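Local coordinates for protein fusolin (Entomopoxvirinae, PDB 4X27) that probably binds chitin and cleaves it oxidatively as a copper-dependent lytic polysaccharide monooxygenase, and enhances viral virulence in insects as the protein of viral spindles, at residues F138-I143 and N193-T198; Q206-L211 and D230-H235. One frame throughout, in Å; residues are numbered along the deposited sequence.

Two strand pairings in one beta-sandwich domain make a useful comparison, because the same antiparallel hydrogen bonding is set in different surroundings. Contact 1 joins strands 131-140 and 194-203 of the four-stranded sheet near the copper end; contact 2 joins strands 209-217 and 223-234 of the other sheet, near the centre of the folded chain. Strand 194-203 leads directly into strand 209-217, and its Ile202 packs against Phe209, Leu211 and Phe233 of contact 2. Contact 1 is mostly buried and apolar across its two segments, with an exposed aliphatic margin. In contact 2 two phenylalanine rings meet across the segments, and bridging waters, a glutamine-histidine bond and contacts with the second subunit are added.

Contact 1: F138-I143 and N193-T198; sequences FCPTAI and NLVYRT
Phe138 and Tyr196 form an antiparallel hydrogen-bonded pair, their short strands running at 158° to each other, with Phe138 N 2.8 Å from Tyr196 O and Tyr196 N 2.9 Å from Phe138 O, both bonds nearly straight. The paired side chains leave the same face of the sheet and meet at their roots, CB of Phe138 to CB of Tyr196 at 4.0 Å. Beyond that point they part: the Phe138 ring, with CG anti to the backbone N (chi1 -162°), leads away from the neighbouring strand, whereas CG of Tyr196 lies beside its own N and the ring reaches along Pro140. There CG of the proline lies 4.2 Å from Tyr196 CD2, while its CD sits 3.2 Å from Leu194 O. Past the end of the strand, Ile143 turns its CD1 back to Leu194 CD1 (3.9 Å), the two side chains crossing at about a right angle where the contact opens outward. Phe149 and Trp215 meet both aromatic rings, and Glu145 takes a hydrogen bond from the phenol of Tyr196. On the opposite face, Cys139 is joined to Cys189 by a disulfide. With the side chain of Pro140 about 8 Å from a bound copper, and backbone hydrogen bonds linking Thr141 and Ala142 to His1, which binds copper together with His144, this strand end belongs to the immunoglobulin-like beta-sandwich that carries the histidine-brace site of lytic polysaccharide monooxygenases.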
ATOM      1  N   PHE A 138      -2.406 -26.306  -4.090  1.00  9.85           N
ATOM      2  CA  PHE A 138      -3.752 -26.652  -3.662  1.00  9.81           C
ATOM      3  C   PHE A 138      -3.689 -27.995  -2.922  1.00 12.74           C
ATOM      4  O   PHE A 138      -3.203 -28.996  -3.471  1.00 10.17           O
ATOM      5  CB  PHE A 138      -4.748 -26.680  -4.826  1.00 11.29           C
ATOM      6  CG  PHE A 138      -6.185 -26.599  -4.351  1.00 12.57           C
ATOM      7  CD1 PHE A 138      -6.880 -27.750  -3.983  1.00 14.16           C
ATOM      8  CD2 PHE A 138      -6.850 -25.375  -4.290  1.00 14.14           C
ATOM      9  CE1 PHE A 138      -8.202 -27.674  -3.537  1.00 14.77           C
ATOM     10  CE2 PHE A 138      -8.177 -25.303  -3.853  1.00 16.60           C
ATOM     11  CZ  PHE A 138      -8.842 -26.453  -3.480  1.00 14.94           C
ATOM     12  N   CYS A 139      -4.153 -27.979  -1.660  1.00  9.65           N
ATOM     13  CA  CYS A 139      -4.155 -29.107  -0.741  1.00 10.44           C
ATOM     14  C   CYS A 139      -5.418 -29.968  -0.898  1.00 12.79           C
ATOM     15  O   CYS A 139      -6.459 -29.591  -0.365  1.00 10.95           O
ATOM     16  CB  CYS A 139      -4.028 -28.583   0.687  1.00 12.49           C
ATOM     17  SG  CYS A 139      -3.928 -29.865   1.966  1.00 17.22           S
ATOM     18  N   PRO A 140      -5.364 -31.155  -1.542  1.00 10.26           N
ATOM     19  CA  PRO A 140      -6.573 -31.989  -1.601  1.00  9.89           C
ATOM     20  C   PRO A 140      -6.662 -32.879  -0.364  1.00 14.18           C
ATOM     21  O   PRO A 140      -5.820 -33.764  -0.175  1.00 15.60           O
ATOM     22  CB  PRO A 140      -6.382 -32.799  -2.887  1.00 11.63           C
ATOM     23  CG  PRO A 140      -4.867 -32.833  -3.124  1.00 15.69           C
ATOM     24  CD  PRO A 140      -4.221 -31.814  -2.210  1.00 11.60           C
ATOM     25  N   THR A 141      -7.671 -32.648   0.487  1.00  8.33           N
ATOM     26  CA  THR A 141      -7.840 -33.474   1.681  1.00  7.52           C
ATOM     27  C   THR A 141      -8.507 -34.810   1.285  1.00  9.96           C
ATOM     28  O   THR A 141      -8.339 -35.789   1.988  1.00 10.18           O
ATOM     29  CB  THR A 141      -8.590 -32.708   2.798  1.00 13.04           C
ATOM     30  OG1 THR A 141      -9.981 -32.648   2.512  1.00 12.61           O
ATOM     31  CG2 THR A 141      -8.036 -31.305   3.022  1.00  7.94           C
ATOM     32  N   ALA A 142      -9.241 -34.823   0.145  1.00  5.88           N
ATOM     33  CA  ALA A 142      -9.924 -35.930  -0.518  1.00  5.45           C
ATOM     34  C   ALA A 142      -9.552 -35.882  -2.002  1.00 11.74           C
ATOM     35  O   ALA A 142      -9.707 -34.840  -2.626  1.00 11.25           O
ATOM     36  CB  ALA A 142     -11.449 -35.813  -0.328  1.00  6.30           C
ATOM     37  N   ILE A 143      -9.025 -36.989  -2.551  1.00 10.81           N
ATOM     38  CA  ILE A 143      -8.583 -37.092  -3.945  1.00 11.55           C
ATOM     39  C   ILE A 143      -9.776 -37.289  -4.893  1.00 15.37           C
ATOM     40  O   ILE A 143     -10.552 -38.236  -4.733  1.00 15.13           O
ATOM     41  CB  ILE A 143      -7.512 -38.233  -4.131  1.00 15.01           C
ATOM     42  CG1 ILE A 143      -6.278 -38.056  -3.183  1.00 14.74           C
ATOM     43  CG2 ILE A 143      -7.079 -38.377  -5.607  1.00 13.61           C
ATOM     44  CD1 ILE A 143      -5.435 -36.664  -3.381  1.00 12.46           C
ATOM     45  N   ASN A 193      -0.198 -37.656   0.705  1.00 15.74           N
ATOM     46  CA  ASN A 193       1.066 -37.506   0.003  1.00 14.60           C
ATOM     47  C   ASN A 193       0.977 -36.537  -1.191  1.00 16.53           C
ATOM     48  O   ASN A 193       2.017 -36.040  -1.633  1.00 16.91           O
ATOM     49  CB  ASN A 193       1.558 -38.901  -0.486  1.00  9.98           C
ATOM     50  CG  ASN A 193       0.689 -39.517  -1.562  1.00 30.35           C
ATOM     51  OD1 ASN A 193      -0.536 -39.611  -1.442  1.00 27.57           O
ATOM     52  ND2 ASN A 193       1.306 -39.976  -2.632  1.00 22.08           N
ATOM     53  N   LEU A 194      -0.250 -36.287  -1.712  1.00 11.24           N
ATOM     54  CA  LEU A 194      -0.494 -35.517  -2.934  1.00 10.59           C
ATOM     55  C   LEU A 194      -0.981 -34.073  -2.762  1.00 11.74           C
ATOM     56  O   LEU A 194      -1.722 -33.755  -1.840  1.00 10.41           O
ATOM     57  CB  LEU A 194      -1.517 -36.244  -3.825  1.00 10.58           C
ATOM     58  CG  LEU A 194      -1.207 -37.665  -4.287  1.00 14.89           C
ATOM     59  CD1 LEU A 194      -2.368 -38.223  -5.112  1.00 14.42           C
ATOM     60  CD2 LEU A 194       0.092 -37.724  -5.058  1.00 17.41           C
ATOM     61  N   VAL A 195      -0.591 -33.227  -3.730  1.00  7.54           N
ATOM     62  CA  VAL A 195      -0.948 -31.809  -3.872  1.00  8.09           C
ATOM     63  C   VAL A 195      -1.144 -31.467  -5.362  1.00 11.35           C
ATOM     64  O   VAL A 195      -0.781 -32.246  -6.250  1.00 10.36           O
ATOM     65  CB  VAL A 195       0.098 -30.826  -3.232  1.00 12.99           C
ATOM     66  CG1 VAL A 195       0.063 -30.844  -1.704  1.00 13.12           C
ATOM     67  CG2 VAL A 195       1.514 -31.073  -3.750  1.00 12.61           C
ATOM     68  N   TYR A 196      -1.706 -30.294  -5.629  1.00  8.52           N
ATOM     69  CA  TYR A 196      -1.780 -29.740  -6.979  1.00  7.81           C
ATOM     70  C   TYR A 196      -0.878 -28.545  -6.978  1.00 12.07           C
ATOM     71  O   TYR A 196      -1.054 -27.673  -6.120  1.00 11.18           O
ATOM     72  CB  TYR A 196      -3.195 -29.338  -7.410  1.00  7.88           C
ATOM     73  CG  TYR A 196      -4.192 -30.451  -7.595  1.00  8.49           C
ATOM     74  CD1 TYR A 196      -4.235 -31.185  -8.777  1.00 10.36           C
ATOM     75  CD2 TYR A 196      -5.205 -30.663  -6.664  1.00  8.74           C
ATOM     76  CE1 TYR A 196      -5.235 -32.130  -9.005  1.00 11.72           C
ATOM     77  CE2 TYR A 196      -6.204 -31.608  -6.878  1.00  9.05           C
ATOM     78  CZ  TYR A 196      -6.221 -32.333  -8.051  1.00 20.13           C
ATOM     79  OH  TYR A 196      -7.190 -33.290  -8.222  1.00 27.32           O
ATOM     80  N   ARG A 197       0.112 -28.515  -7.874  1.00 10.06           N
ATOM     81  CA  ARG A 197       1.043 -27.392  -7.979  1.00 10.84           C
ATOM     82  C   ARG A 197       1.106 -26.858  -9.393  1.00 17.84           C
ATOM     83  O   ARG A 197       1.218 -27.630 -10.337  1.00 18.81           O
ATOM     84  CB  ARG A 197       2.454 -27.772  -7.521  1.00 10.43           C
ATOM     85  CG  ARG A 197       2.618 -27.985  -6.005  1.00 15.52           C
ATOM     86  CD  ARG A 197       4.085 -28.052  -5.585  1.00 13.67           C
ATOM     87  NE  ARG A 197       4.876 -29.021  -6.356  1.00 11.52           N
ATOM     88  CZ  ARG A 197       5.205 -30.239  -5.933  1.00 21.43           C
ATOM     89  NH1 ARG A 197       4.793 -30.673  -4.750  1.00  3.00           N
ATOM     90  NH2 ARG A 197       5.954 -31.031  -6.689  1.00  7.11           N
ATOM     91  N   THR A 198       1.042 -25.540  -9.548  1.00 14.98           N
ATOM     92  CA  THR A 198       1.139 -24.929 -10.869  1.00 14.62           C
ATOM     93  C   THR A 198       1.751 -23.552 -10.741  1.00 16.60           C
ATOM     94  O   THR A 198       1.576 -22.880  -9.722  1.00 16.59           O
ATOM     95  CB  THR A 198      -0.211 -24.916 -11.642  1.00 24.73           C
ATOM     96  OG1 THR A 198       0.080 -24.995 -13.037  1.00 22.82           O
ATOM     97  CG2 THR A 198      -1.091 -23.675 -11.346  1.00 21.85           C
TER

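Contact 2: Q206-L211 and D230-H235; sequences QTQFVL and DVIFAH
Val231 sets its CB over one face of the Phe209 ring, 4.0 Å from the centroid, and this CH-pi contact anchors the dense half of the interface. The ring gets there because its CG stands between the backbone N and the carbonyl carbon (chi1 62°), which swings it across the neighbouring strand. Phe209 CZ meets Phe233 CE2 at 3.5 Å; the planes are 29° apart but slid, so the rings barely overlap. Leu211 CD1 closes against Val231 CG2 at 3.7 Å. Between the backbones Phe209 and Val231 exchange two nearly straight bonds, the hydrogen-bonded pair of a beta hairpin between strands 209-217 and 223-234 in the beta-sandwich. Towards Gln206 and Phe233 the chains separate, and a water links Thr207 O to Phe233 N, which donates to it. On the polar flank, by Asp230, another joins Phe209 O, Asp230 OD1 and Gln208 NE2, while Asp230 OD2 forms a salt bridge with Arg10 and Gln208 NE2 also hydrogen-bonds to Trp117 O. At the loose end, the bent Gln206 chain offers OE1 to His235 NE2 at 2.7 Å, a bond in the imidazole plane but angled at 149°. That imidazole also stacks on Tyr161 of the second subunit.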
ATOM      1  N   GLN A 206      -0.266  -2.909  -7.353  1.00  5.82           N
ATOM      2  CA  GLN A 206       0.301  -1.897  -6.477  1.00  5.26           C
ATOM      3  C   GLN A 206      -0.482  -1.836  -5.186  1.00  8.52           C
ATOM      4  O   GLN A 206      -0.144  -1.060  -4.304  1.00  8.70           O
ATOM      5  CB  GLN A 206       0.303  -0.525  -7.190  1.00  6.84           C
ATOM      6  CG  GLN A 206       1.094  -0.530  -8.511  1.00 13.61           C
ATOM      7  CD  GLN A 206       2.493  -1.051  -8.316  1.00 26.01           C
ATOM      8  OE1 GLN A 206       3.229  -0.583  -7.444  1.00 22.47           O
ATOM      9  NE2 GLN A 206       2.888  -2.036  -9.117  1.00 15.29           N
ATOM     10  N   THR A 207      -1.555  -2.638  -5.099  1.00  5.37           N
ATOM     11  CA  THR A 207      -2.501  -2.718  -3.985  1.00  5.59           C
ATOM     12  C   THR A 207      -2.733  -4.157  -3.583  1.00 11.25           C
ATOM     13  O   THR A 207      -2.397  -5.065  -4.353  1.00 14.26           O
ATOM     14  CB  THR A 207      -3.847  -2.087  -4.404  1.00 17.65           C
ATOM     15  OG1 THR A 207      -4.321  -2.691  -5.614  1.00 19.56           O
ATOM     16  CG2 THR A 207      -3.763  -0.613  -4.588  1.00 16.18           C
ATOM     17  N   GLN A 208      -3.333  -4.376  -2.403  1.00  5.62           N
ATOM     18  CA  GLN A 208      -3.708  -5.707  -1.923  1.00  4.83           C
ATOM     19  C   GLN A 208      -4.794  -6.216  -2.849  1.00  9.17           C
ATOM     20  O   GLN A 208      -5.653  -5.446  -3.300  1.00  9.45           O
ATOM     21  CB  GLN A 208      -4.167  -5.667  -0.455  1.00  6.04           C
ATOM     22  CG  GLN A 208      -4.350  -7.027   0.185  1.00  3.00           C
ATOM     23  CD  GLN A 208      -4.669  -6.934   1.644  1.00 18.54           C
ATOM     24  OE1 GLN A 208      -4.028  -6.204   2.417  1.00 19.76           O
ATOM     25  NE2 GLN A 208      -5.621  -7.732   2.070  1.00 13.60           N
ATOM     26  N   PHE A 209      -4.683  -7.465  -3.233  1.00  4.76           N
ATOM     27  CA  PHE A 209      -5.580  -8.043  -4.213  1.00  4.46           C
ATOM     28  C   PHE A 209      -6.024  -9.448  -3.795  1.00  8.17           C
ATOM     29  O   PHE A 209      -5.534  -9.995  -2.802  1.00  8.23           O
ATOM     30  CB  PHE A 209      -4.893  -8.048  -5.605  1.00  5.30           C
ATOM     31  CG  PHE A 209      -3.625  -8.856  -5.714  1.00  4.67           C
ATOM     32  CD1 PHE A 209      -2.408  -8.337  -5.277  1.00  4.09           C
ATOM     33  CD2 PHE A 209      -3.648 -10.151  -6.230  1.00  4.98           C
ATOM     34  CE1 PHE A 209      -1.238  -9.084  -5.391  1.00  3.61           C
ATOM     35  CE2 PHE A 209      -2.478 -10.915  -6.308  1.00  5.03           C
ATOM     36  CZ  PHE A 209      -1.280 -10.359  -5.935  1.00  3.00           C
ATOM     37  N   VAL A 210      -6.976 -10.006  -4.527  1.00  4.33           N
ATOM     38  CA  VAL A 210      -7.502 -11.339  -4.224  1.00  3.86           C
ATOM     39  C   VAL A 210      -7.212 -12.256  -5.403  1.00  7.53           C
ATOM     40  O   VAL A 210      -7.231 -11.814  -6.548  1.00  6.49           O
ATOM     41  CB  VAL A 210      -9.020 -11.271  -3.856  1.00  6.83           C
ATOM     42  CG1 VAL A 210      -9.731 -12.626  -3.957  1.00  6.79           C
ATOM     43  CG2 VAL A 210      -9.221 -10.656  -2.477  1.00  5.82           C
ATOM     44  N   LEU A 211      -6.891 -13.519  -5.100  1.00  5.90           N
ATOM     45  CA  LEU A 211      -6.705 -14.594  -6.077  1.00  6.32           C
ATOM     46  C   LEU A 211      -7.859 -15.561  -5.889  1.00 12.08           C
ATOM     47  O   LEU A 211      -8.107 -15.987  -4.764  1.00 14.07           O
ATOM     48  CB  LEU A 211      -5.331 -15.281  -5.941  1.00  6.09           C
ATOM     49  CG  LEU A 211      -4.101 -14.453  -6.438  1.00  9.71           C
ATOM     50  CD1 LEU A 211      -2.788 -15.132  -6.085  1.00  7.80           C
ATOM     51  CD2 LEU A 211      -4.178 -14.183  -7.941  1.00 13.28           C
ATOM     52  N   ASP A 230      -5.994 -13.805  -0.135  1.00  4.58           N
ATOM     53  CA  ASP A 230      -5.545 -12.394   0.048  1.00  3.66           C
ATOM     54  C   ASP A 230      -4.017 -12.304  -0.121  1.00  7.23           C
ATOM     55  O   ASP A 230      -3.274 -13.047   0.538  1.00  5.94           O
ATOM     56  CB  ASP A 230      -6.006 -11.849   1.409  1.00  4.15           C
ATOM     57  CG  ASP A 230      -7.522 -11.880   1.535  1.00 10.61           C
ATOM     58  OD1 ASP A 230      -8.200 -11.155   0.755  1.00 10.70           O
ATOM     59  OD2 ASP A 230      -8.041 -12.669   2.378  1.00  5.94           O
ATOM     60  N   VAL A 231      -3.556 -11.461  -1.075  1.00  3.70           N
ATOM     61  CA  VAL A 231      -2.127 -11.334  -1.426  1.00  3.80           C
ATOM     62  C   VAL A 231      -1.763  -9.854  -1.583  1.00  8.49           C
ATOM     63  O   VAL A 231      -2.626  -9.029  -1.882  1.00  6.24           O
ATOM     64  CB  VAL A 231      -1.765 -12.138  -2.738  1.00  7.23           C
ATOM     65  CG1 VAL A 231      -0.256 -12.173  -3.009  1.00  6.39           C
ATOM     66  CG2 VAL A 231      -2.321 -13.549  -2.722  1.00  6.75           C
ATOM     67  N   ILE A 232      -0.463  -9.536  -1.406  1.00  6.34           N
ATOM     68  CA  ILE A 232       0.085  -8.188  -1.573  1.00  5.29           C
ATOM     69  C   ILE A 232       1.570  -8.301  -1.958  1.00  8.84           C
ATOM     70  O   ILE A 232       2.304  -9.191  -1.474  1.00  6.47           O
ATOM     71  CB  ILE A 232      -0.133  -7.271  -0.304  1.00  6.72           C
ATOM     72  CG1 ILE A 232      -0.109  -5.762  -0.681  1.00  4.75           C
ATOM     73  CG2 ILE A 232       0.870  -7.611   0.813  1.00  5.86           C
ATOM     74  CD1 ILE A 232      -0.253  -4.719   0.497  1.00  3.57           C
ATOM     75  N   PHE A 233       2.004  -7.392  -2.833  1.00  7.09           N
ATOM     76  CA  PHE A 233       3.416  -7.330  -3.213  1.00  7.03           C
ATOM     77  C   PHE A 233       4.111  -6.237  -2.390  1.00 10.80           C
ATOM     78  O   PHE A 233       3.589  -5.125  -2.292  1.00 10.89           O
ATOM     79  CB  PHE A 233       3.597  -7.101  -4.727  1.00  7.71           C
ATOM     80  CG  PHE A 233       3.210  -8.290  -5.573  1.00  7.73           C
ATOM     81  CD1 PHE A 233       3.928  -9.477  -5.503  1.00  9.76           C
ATOM     82  CD2 PHE A 233       2.137  -8.217  -6.454  1.00  8.36           C
ATOM     83  CE1 PHE A 233       3.555 -10.585  -6.275  1.00  9.29           C
ATOM     84  CE2 PHE A 233       1.773  -9.327  -7.230  1.00  9.87           C
ATOM     85  CZ  PHE A 233       2.479 -10.502  -7.122  1.00  7.33           C
ATOM     86  N   ALA A 234       5.228  -6.576  -1.740  1.00  6.75           N
ATOM     87  CA  ALA A 234       5.979  -5.592  -0.966  1.00  7.22           C
ATOM     88  C   ALA A 234       7.031  -4.978  -1.871  1.00 13.25           C
ATOM     89  O   ALA A 234       7.776  -5.699  -2.525  1.00 13.51           O
ATOM     90  CB  ALA A 234       6.615  -6.215   0.264  1.00  7.16           C
ATOM     91  N   HIS A 235       7.065  -3.657  -1.943  1.00  9.74           N
ATOM     92  CA  HIS A 235       8.024  -2.973  -2.797  1.00  9.38           C
ATOM     93  C   HIS A 235       9.407  -2.971  -2.195  1.00 13.54           C
ATOM     94  O   HIS A 235       9.567  -2.886  -0.979  1.00 14.81           O
ATOM     95  CB  HIS A 235       7.587  -1.519  -3.060  1.00  9.48           C
ATOM     96  CG  HIS A 235       6.338  -1.407  -3.861  1.00 13.19           C
ATOM     97  ND1 HIS A 235       5.097  -1.241  -3.254  1.00 15.45           N
ATOM     98  CD2 HIS A 235       6.171  -1.455  -5.203  1.00 15.33           C
ATOM     99  CE1 HIS A 235       4.220  -1.197  -4.240  1.00 15.05           C
ATOM    100  NE2 HIS A 235       4.824  -1.324  -5.433  1.00 15.61           N
TER
HETATM  101  O   HOH W   1       1.919  -3.168  -3.171  1.00 29.80           O
HETATM  102  O   HOH W   2       0.193  -5.552  -4.083  1.00 10.12           O
HETATM  103  O   HOH W   3      -6.837  -9.105  -0.455  1.00  6.48           O